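Local structure of sister chromatid cohesion protein (5T8V) at residues 91-104 with 154-166. The protein probably acts as a cohesin loader that associates with chromatin, this chain being the C-terminal, HEAT-repeat part of the Scc2/Nipped-B protein. Residues are numbered along the deposited sequence; the frame is centred on the assembly and turned at random.
Sequences DSALRQTESLDFSV and QALSLCKRLIDGI
Ser-103 passes over Gly-165 with their CA atoms 3.9 Å apart, where the segment that leaves helix 81-96 runs along helix 149-172 in this part of the helical-repeat (HEAT) protein. The last turns of helix 81-96 (91-96) cross 154-166 at 41°, the segment axes 10.9 Å apart at their closest, and from Thr-97 onward the chain continues as a loop over the same helix. At the helical end Leu-94 CD2 packs obliquely against Leu-158 CD1, and the Leu-94 side chain also lies against that of Gln-154. Further along, the Phe-102 ring is set down on the helix by a chi1 of 49°, which places CG between the backbone N and the carbonyl carbon. Its CD1 touches Ile-166 CD1, CE1 meets Leu-162 CD2, and CZ lies 3.5 Å from Arg-161 CB; Leu-123 of helix 120-136 also touches Phe-102. Replacing the ring by an alanine side chain is likely to open a gap between the loop and helix 149-172, leaving Leu-158, Leu-162 and Ile-166 without the apolar partner they share. The Arg-161 chain, bent at chi3 (-58°), brings its guanidinium beneath the loop, with Glu-98 O over one face and the Phe-102 edge near NH2. Beyond the ring, Val-104 N donates a nearly straight hydrogen bond of 2.7 Å to Gly-165 O, lying in the carbonyl plane.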
ATOM      1  N   ASP A  91      49.553 -47.649 -22.319  1.00 32.40           N
ATOM      2  CA  ASP A  91      50.182 -47.569 -21.006  1.00 33.94           C
ATOM      3  C   ASP A  91      51.573 -46.958 -21.096  1.00 33.97           C
ATOM      4  O   ASP A  91      52.021 -46.297 -20.153  1.00 33.01           O
ATOM      5  CB  ASP A  91      50.248 -48.956 -20.368  1.00 37.15           C
ATOM      6  CG  ASP A  91      50.672 -48.906 -18.913  1.00 40.37           C
ATOM      7  OD1 ASP A  91      49.794 -48.710 -18.045  1.00 41.05           O
ATOM      8  OD2 ASP A  91      51.881 -49.055 -18.638  1.00 42.52           O
ATOM      9  N   SER A  92      52.271 -47.166 -22.212  1.00 38.31           N
ATOM     10  CA  SER A  92      53.571 -46.536 -22.403  1.00 40.00           C
ATOM     11  C   SER A  92      53.421 -45.030 -22.575  1.00 38.27           C
ATOM     12  O   SER A  92      54.125 -44.246 -21.926  1.00 39.64           O
ATOM     13  CB  SER A  92      54.278 -47.151 -23.612  1.00 43.34           C
ATOM     14  OG  SER A  92      54.509 -48.537 -23.419  1.00 46.89           O
ATOM     15  N   ALA A  93      52.500 -44.607 -23.445  1.00 30.95           N
ATOM     16  CA  ALA A  93      52.267 -43.178 -23.629  1.00 28.91           C
ATOM     17  C   ALA A  93      51.855 -42.506 -22.326  1.00 27.99           C
ATOM     18  O   ALA A  93      52.181 -41.335 -22.100  1.00 27.00           O
ATOM     19  CB  ALA A  93      51.202 -42.951 -24.700  1.00 27.45           C
ATOM     20  N   LEU A  94      51.145 -43.226 -21.456  1.00 31.11           N
ATOM     21  CA  LEU A  94      50.705 -42.643 -20.194  1.00 32.28           C
ATOM     22  C   LEU A  94      51.828 -42.617 -19.164  1.00 34.94           C
ATOM     23  O   LEU A  94      51.973 -41.634 -18.427  1.00 35.87           O
ATOM     24  CB  LEU A  94      49.501 -43.417 -19.660  1.00 32.44           C
ATOM     25  CG  LEU A  94      48.202 -43.115 -20.407  1.00 31.77           C
ATOM     26  CD1 LEU A  94      47.170 -44.215 -20.200  1.00 32.61           C
ATOM     27  CD2 LEU A  94      47.660 -41.774 -19.954  1.00 30.76           C
ATOM     28  N   ARG A  95      52.628 -43.682 -19.095  1.00 33.63           N
ATOM     29  CA  ARG A  95      53.780 -43.681 -18.200  1.00 35.62           C
ATOM     30  C   ARG A  95      54.793 -42.619 -18.603  1.00 35.11           C
ATOM     31  O   ARG A  95      55.539 -42.120 -17.754  1.00 35.46           O
ATOM     32  CB  ARG A  95      54.438 -45.062 -18.181  1.00 38.74           C
ATOM     33  CG  ARG A  95      53.681 -46.106 -17.365  1.00 40.62           C
ATOM     34  CD  ARG A  95      54.462 -47.409 -17.235  1.00 44.04           C
ATOM     35  NE  ARG A  95      54.479 -48.178 -18.480  1.00 46.05           N
ATOM     36  CZ  ARG A  95      55.411 -48.078 -19.427  1.00 48.14           C
ATOM     37  NH1 ARG A  95      56.430 -47.236 -19.295  1.00 48.80           N
ATOM     38  NH2 ARG A  95      55.322 -48.828 -20.519  1.00 48.85           N
ATOM     39  N   GLN A  96      54.838 -42.260 -19.886  1.00 38.00           N
ATOM     40  CA  GLN A  96      55.773 -41.231 -20.329  1.00 39.52           C
ATOM     41  C   GLN A  96      55.532 -39.916 -19.595  1.00 39.15           C
ATOM     42  O   GLN A  96      56.476 -39.276 -19.119  1.00 40.26           O
ATOM     43  CB  GLN A  96      55.652 -41.032 -21.841  1.00 40.47           C
ATOM     44  CG  GLN A  96      56.528 -39.918 -22.403  1.00 41.96           C
ATOM     45  CD  GLN A  96      58.008 -40.170 -22.191  1.00 44.27           C
ATOM     46  OE1 GLN A  96      58.429 -41.298 -21.928  1.00 45.26           O
ATOM     47  NE2 GLN A  96      58.809 -39.117 -22.305  1.00 45.00           N
ATOM     48  N   THR A  97      54.268 -39.502 -19.486  1.00 40.00           N
ATOM     49  CA  THR A  97      53.916 -38.192 -18.950  1.00 40.73           C
ATOM     50  C   THR A  97      53.315 -38.269 -17.549  1.00 42.62           C
ATOM     51  O   THR A  97      52.668 -37.315 -17.106  1.00 42.58           O
ATOM     52  CB  THR A  97      52.939 -37.485 -19.893  1.00 38.09           C
ATOM     53  OG1 THR A  97      51.745 -38.265 -20.020  1.00 36.48           O
ATOM     54  CG2 THR A  97      53.561 -37.290 -21.269  1.00 38.16           C
ATOM     55  N   GLU A  98      53.519 -39.378 -16.835  1.00 51.64           N
ATOM     56  CA  GLU A  98      52.907 -39.525 -15.518  1.00 53.40           C
ATOM     57  C   GLU A  98      53.474 -38.513 -14.529  1.00 56.58           C
ATOM     58  O   GLU A  98      52.721 -37.846 -13.811  1.00 57.25           O
ATOM     59  CB  GLU A  98      53.100 -40.954 -15.005  1.00 54.60           C
ATOM     60  CG  GLU A  98      54.552 -41.369 -14.813  1.00 56.85           C
ATOM     61  CD  GLU A  98      54.696 -42.839 -14.479  1.00 58.10           C
ATOM     62  OE1 GLU A  98      55.733 -43.217 -13.893  1.00 59.84           O
ATOM     63  OE2 GLU A  98      53.769 -43.615 -14.796  1.00 57.20           O
ATOM     64  N   SER A  99      54.799 -38.380 -14.480  1.00 46.20           N
ATOM     65  CA  SER A  99      55.448 -37.432 -13.584  1.00 48.51           C
ATOM     66  C   SER A  99      55.686 -36.076 -14.233  1.00 48.17           C
ATOM     67  O   SER A  99      56.033 -35.122 -13.529  1.00 49.64           O
ATOM     68  CB  SER A  99      56.787 -37.998 -13.098  1.00 51.42           C
ATOM     69  OG  SER A  99      56.605 -39.218 -12.397  1.00 52.40           O
ATOM     70  N   LEU A 100      55.511 -35.972 -15.547  1.00 62.77           N
ATOM     71  CA  LEU A 100      55.725 -34.714 -16.244  1.00 62.54           C
ATOM     72  C   LEU A 100      54.813 -33.624 -15.689  1.00 62.46           C
ATOM     73  O   LEU A 100      53.672 -33.877 -15.290  1.00 61.64           O
ATOM     74  CB  LEU A 100      55.472 -34.896 -17.741  1.00 60.56           C
ATOM     75  CG  LEU A 100      55.540 -33.645 -18.618  1.00 59.99           C
ATOM     76  CD1 LEU A 100      56.941 -33.059 -18.611  1.00 62.08           C
ATOM     77  CD2 LEU A 100      55.097 -33.974 -20.032  1.00 58.50           C
ATOM     78  N   ASP A 101      55.334 -32.399 -15.666  1.00 57.81           N
ATOM     79  CA  ASP A 101      54.588 -31.218 -15.240  1.00 55.25           C
ATOM     80  C   ASP A 101      54.397 -30.327 -16.463  1.00 53.07           C
ATOM     81  O   ASP A 101      55.278 -29.535 -16.810  1.00 54.20           O
ATOM     82  CB  ASP A 101      55.319 -30.481 -14.121  1.00 56.12           C
ATOM     83  CG  ASP A 101      54.726 -29.115 -13.840  1.00 55.50           C
ATOM     84  OD1 ASP A 101      53.726 -29.039 -13.097  1.00 54.76           O
ATOM     85  OD2 ASP A 101      55.260 -28.115 -14.364  1.00 55.86           O
ATOM     86  N   PHE A 102      53.244 -30.466 -17.115  1.00 35.47           N
ATOM     87  CA  PHE A 102      52.916 -29.696 -18.308  1.00 32.16           C
ATOM     88  C   PHE A 102      52.072 -28.466 -17.990  1.00 29.85           C
ATOM     89  O   PHE A 102      51.418 -27.922 -18.887  1.00 28.09           O
ATOM     90  CB  PHE A 102      52.196 -30.582 -19.328  1.00 29.93           C
ATOM     91  CG  PHE A 102      51.055 -31.373 -18.751  1.00 28.28           C
ATOM     92  CD1 PHE A 102      49.827 -30.779 -18.511  1.00 27.56           C
ATOM     93  CD2 PHE A 102      51.211 -32.716 -18.457  1.00 27.52           C
ATOM     94  CE1 PHE A 102      48.780 -31.510 -17.984  1.00 26.58           C
ATOM     95  CE2 PHE A 102      50.169 -33.452 -17.932  1.00 26.38           C
ATOM     96  CZ  PHE A 102      48.951 -32.848 -17.695  1.00 26.04           C
ATOM     97  N   SER A 103      52.083 -28.013 -16.740  1.00 29.38           N
ATOM     98  CA  SER A 103      51.266 -26.876 -16.349  1.00 30.54           C
ATOM     99  C   SER A 103      51.858 -25.572 -16.875  1.00 31.87           C
ATOM    100  O   SER A 103      53.072 -25.439 -17.059  1.00 32.71           O
ATOM    101  CB  SER A 103      51.137 -26.811 -14.827  1.00 32.63           C
ATOM    102  OG  SER A 103      52.409 -26.713 -14.210  1.00 35.47           O
ATOM    103  N   VAL A 104      50.980 -24.612 -17.125  1.00 29.50           N
ATOM    104  CA  VAL A 104      51.372 -23.268 -17.530  1.00 30.84           C
ATOM    105  C   VAL A 104      51.449 -22.391 -16.290  1.00 33.85           C
ATOM    106  O   VAL A 104      50.629 -22.516 -15.372  1.00 33.61           O
ATOM    107  CB  VAL A 104      50.376 -22.698 -18.558  1.00 29.63           C
ATOM    108  CG1 VAL A 104      50.569 -21.193 -18.742  1.00 31.26           C
ATOM    109  CG2 VAL A 104      50.530 -23.410 -19.890  1.00 28.05           C
ATOM    110  N   GLN A 154      45.351 -43.436 -14.253  1.00 34.89           N
ATOM    111  CA  GLN A 154      46.151 -42.562 -15.104  1.00 33.48           C
ATOM    112  C   GLN A 154      45.277 -41.524 -15.797  1.00 30.65           C
ATOM    113  O   GLN A 154      45.592 -40.328 -15.798  1.00 30.52           O
ATOM    114  CB  GLN A 154      46.911 -43.397 -16.136  1.00 34.47           C
ATOM    115  CG  GLN A 154      47.944 -44.338 -15.537  1.00 38.10           C
ATOM    116  CD  GLN A 154      48.480 -45.339 -16.546  1.00 40.26           C
ATOM    117  OE1 GLN A 154      47.782 -45.732 -17.482  1.00 39.49           O
ATOM    118  NE2 GLN A 154      49.726 -45.756 -16.358  1.00 42.86           N
ATOM    119  N   ALA A 155      44.171 -41.966 -16.402  1.00 18.36           N
ATOM    120  CA  ALA A 155      43.267 -41.033 -17.067  1.00 17.32           C
ATOM    121  C   ALA A 155      42.791 -39.955 -16.101  1.00 17.43           C
ATOM    122  O   ALA A 155      42.799 -38.760 -16.426  1.00 16.96           O
ATOM    123  CB  ALA A 155      42.080 -41.793 -17.658  1.00 17.01           C
ATOM    124  N   LEU A 156      42.374 -40.361 -14.902  1.00 18.97           N
ATOM    125  CA  LEU A 156      41.910 -39.402 -13.906  1.00 19.41           C
ATOM    126  C   LEU A 156      43.003 -38.401 -13.551  1.00 19.78           C
ATOM    127  O   LEU A 156      42.742 -37.195 -13.438  1.00 19.69           O
ATOM    128  CB  LEU A 156      41.434 -40.149 -12.661  1.00 20.59           C
ATOM    129  CG  LEU A 156      41.038 -39.310 -11.449  1.00 21.68           C
ATOM    130  CD1 LEU A 156      39.948 -38.307 -11.804  1.00 21.05           C
ATOM    131  CD2 LEU A 156      40.588 -40.232 -10.327  1.00 23.68           C
ATOM    132  N   SER A 157      44.235 -38.882 -13.369  1.00 26.22           N
ATOM    133  CA  SER A 157      45.347 -37.973 -13.119  1.00 27.37           C
ATOM    134  C   SER A 157      45.479 -36.962 -14.248  1.00 25.75           C
ATOM    135  O   SER A 157      45.551 -35.753 -14.007  1.00 26.11           O
ATOM    136  CB  SER A 157      46.644 -38.762 -12.949  1.00 30.35           C
ATOM    137  OG  SER A 157      46.577 -39.597 -11.807  1.00 33.76           O
ATOM    138  N   LEU A 158      45.499 -37.438 -15.494  1.00 26.98           N
ATOM    139  CA  LEU A 158      45.639 -36.524 -16.622  1.00 26.24           C
ATOM    140  C   LEU A 158      44.525 -35.488 -16.637  1.00 26.00           C
ATOM    141  O   LEU A 158      44.762 -34.321 -16.965  1.00 27.11           O
ATOM    142  CB  LEU A 158      45.659 -37.301 -17.939  1.00 25.87           C
ATOM    143  CG  LEU A 158      47.041 -37.679 -18.475  1.00 26.35           C
ATOM    144  CD1 LEU A 158      46.897 -38.547 -19.712  1.00 26.19           C
ATOM    145  CD2 LEU A 158      47.874 -36.441 -18.789  1.00 25.58           C
ATOM    146  N   CYS A 159      43.301 -35.888 -16.293  1.00 22.32           N
ATOM    147  CA  CYS A 159      42.208 -34.923 -16.240  1.00 22.00           C
ATOM    148  C   CYS A 159      42.468 -33.865 -15.173  1.00 23.89           C
ATOM    149  O   CYS A 159      42.343 -32.660 -15.431  1.00 24.27           O
ATOM    150  CB  CYS A 159      40.884 -35.642 -15.985  1.00 21.37           C
ATOM    151  SG  CYS A 159      40.291 -36.608 -17.392  1.00 20.30           S
ATOM    152  N   LYS A 160      42.843 -34.297 -13.966  1.00 29.57           N
ATOM    153  CA  LYS A 160      43.136 -33.337 -12.905  1.00 31.87           C
ATOM    154  C   LYS A 160      44.223 -32.356 -13.331  1.00 32.00           C
ATOM    155  O   LYS A 160      44.046 -31.136 -13.234  1.00 32.67           O
ATOM    156  CB  LYS A 160      43.548 -34.068 -11.626  1.00 34.90           C
ATOM    157  CG  LYS A 160      42.382 -34.393 -10.698  1.00 37.41           C
ATOM    158  CD  LYS A 160      42.816 -34.506  -9.241  1.00 40.48           C
ATOM    159  CE  LYS A 160      43.145 -35.938  -8.854  1.00 42.35           C
ATOM    160  NZ  LYS A 160      43.564 -36.038  -7.425  1.00 45.93           N
ATOM    161  N   ARG A 161      45.357 -32.870 -13.815  1.00 31.61           N
ATOM    162  CA  ARG A 161      46.474 -31.994 -14.159  1.00 33.02           C
ATOM    163  C   ARG A 161      46.153 -31.123 -15.367  1.00 31.98           C
ATOM    164  O   ARG A 161      46.694 -30.019 -15.494  1.00 32.25           O
ATOM    165  CB  ARG A 161      47.735 -32.823 -14.415  1.00 34.36           C
ATOM    166  CG  ARG A 161      48.032 -33.836 -13.318  1.00 36.75           C
ATOM    167  CD  ARG A 161      49.522 -34.111 -13.157  1.00 39.43           C
ATOM    168  NE  ARG A 161      50.153 -34.599 -14.383  1.00 40.38           N
ATOM    169  CZ  ARG A 161      50.089 -35.854 -14.821  1.00 41.00           C
ATOM    170  NH1 ARG A 161      49.406 -36.773 -14.148  1.00 41.53           N
ATOM    171  NH2 ARG A 161      50.705 -36.191 -15.944  1.00 40.92           N
ATOM    172  N   LEU A 162      45.279 -31.594 -16.259  1.00 29.42           N
ATOM    173  CA  LEU A 162      44.855 -30.774 -17.389  1.00 28.11           C
ATOM    174  C   LEU A 162      43.992 -29.611 -16.926  1.00 28.04           C
ATOM    175  O   LEU A 162      44.150 -28.483 -17.406  1.00 28.57           O
ATOM    176  CB  LEU A 162      44.092 -31.628 -18.403  1.00 27.11           C
ATOM    177  CG  LEU A 162      44.926 -32.498 -19.347  1.00 26.94           C
ATOM    178  CD1 LEU A 162      44.022 -33.460 -20.098  1.00 26.47           C
ATOM    179  CD2 LEU A 162      45.722 -31.640 -20.322  1.00 26.90           C
ATOM    180  N   ILE A 163      43.074 -29.866 -15.995  1.00 25.01           N
ATOM    181  CA  ILE A 163      42.210 -28.800 -15.496  1.00 26.10           C
ATOM    182  C   ILE A 163      43.022 -27.794 -14.686  1.00 28.66           C
ATOM    183  O   ILE A 163      42.905 -26.579 -14.883  1.00 29.09           O
ATOM    184  CB  ILE A 163      41.056 -29.397 -14.673  1.00 26.34           C
ATOM    185  CG1 ILE A 163      40.152 -30.233 -15.585  1.00 24.77           C
ATOM    186  CG2 ILE A 163      40.244 -28.298 -13.989  1.00 28.38           C
ATOM    187  CD1 ILE A 163      39.183 -31.113 -14.851  1.00 25.02           C
ATOM    188  N   ASP A 164      43.863 -28.281 -13.772  1.00 39.82           N
ATOM    189  CA  ASP A 164      44.622 -27.376 -12.912  1.00 40.71           C
ATOM    190  C   ASP A 164      45.689 -26.617 -13.692  1.00 40.47           C
ATOM    191  O   ASP A 164      45.932 -25.434 -13.429  1.00 42.04           O
ATOM    192  CB  ASP A 164      45.270 -28.157 -11.767  1.00 41.25           C
ATOM    193  CG  ASP A 164      44.277 -28.571 -10.701  1.00 44.10           C
ATOM    194  OD1 ASP A 164      43.252 -27.877 -10.531  1.00 45.80           O
ATOM    195  OD2 ASP A 164      44.530 -29.590 -10.026  1.00 44.60           O
ATOM    196  N   GLY A 165      46.331 -27.273 -14.656  1.00 22.53           N
ATOM    197  CA  GLY A 165      47.556 -26.751 -15.233  1.00 22.96           C
ATOM    198  C   GLY A 165      47.441 -26.076 -16.585  1.00 22.41           C
ATOM    199  O   GLY A 165      48.383 -25.400 -17.009  1.00 23.10           O
ATOM    200  N   ILE A 166      46.314 -26.240 -17.278  1.00 23.25           N
ATOM    201  CA  ILE A 166      46.192 -25.710 -18.634  1.00 22.66           C
ATOM    202  C   ILE A 166      44.841 -25.033 -18.836  1.00 23.70           C
ATOM    203  O   ILE A 166      44.776 -23.837 -19.137  1.00 24.33           O
ATOM    204  CB  ILE A 166      46.415 -26.826 -19.671  1.00 20.49           C
ATOM    205  CG1 ILE A 166      47.835 -27.388 -19.521  1.00 21.87           C
ATOM    206  CG2 ILE A 166      46.188 -26.294 -21.084  1.00 20.13           C
ATOM    207  CD1 ILE A 166      48.228 -28.442 -20.541  1.00 21.48           C
TER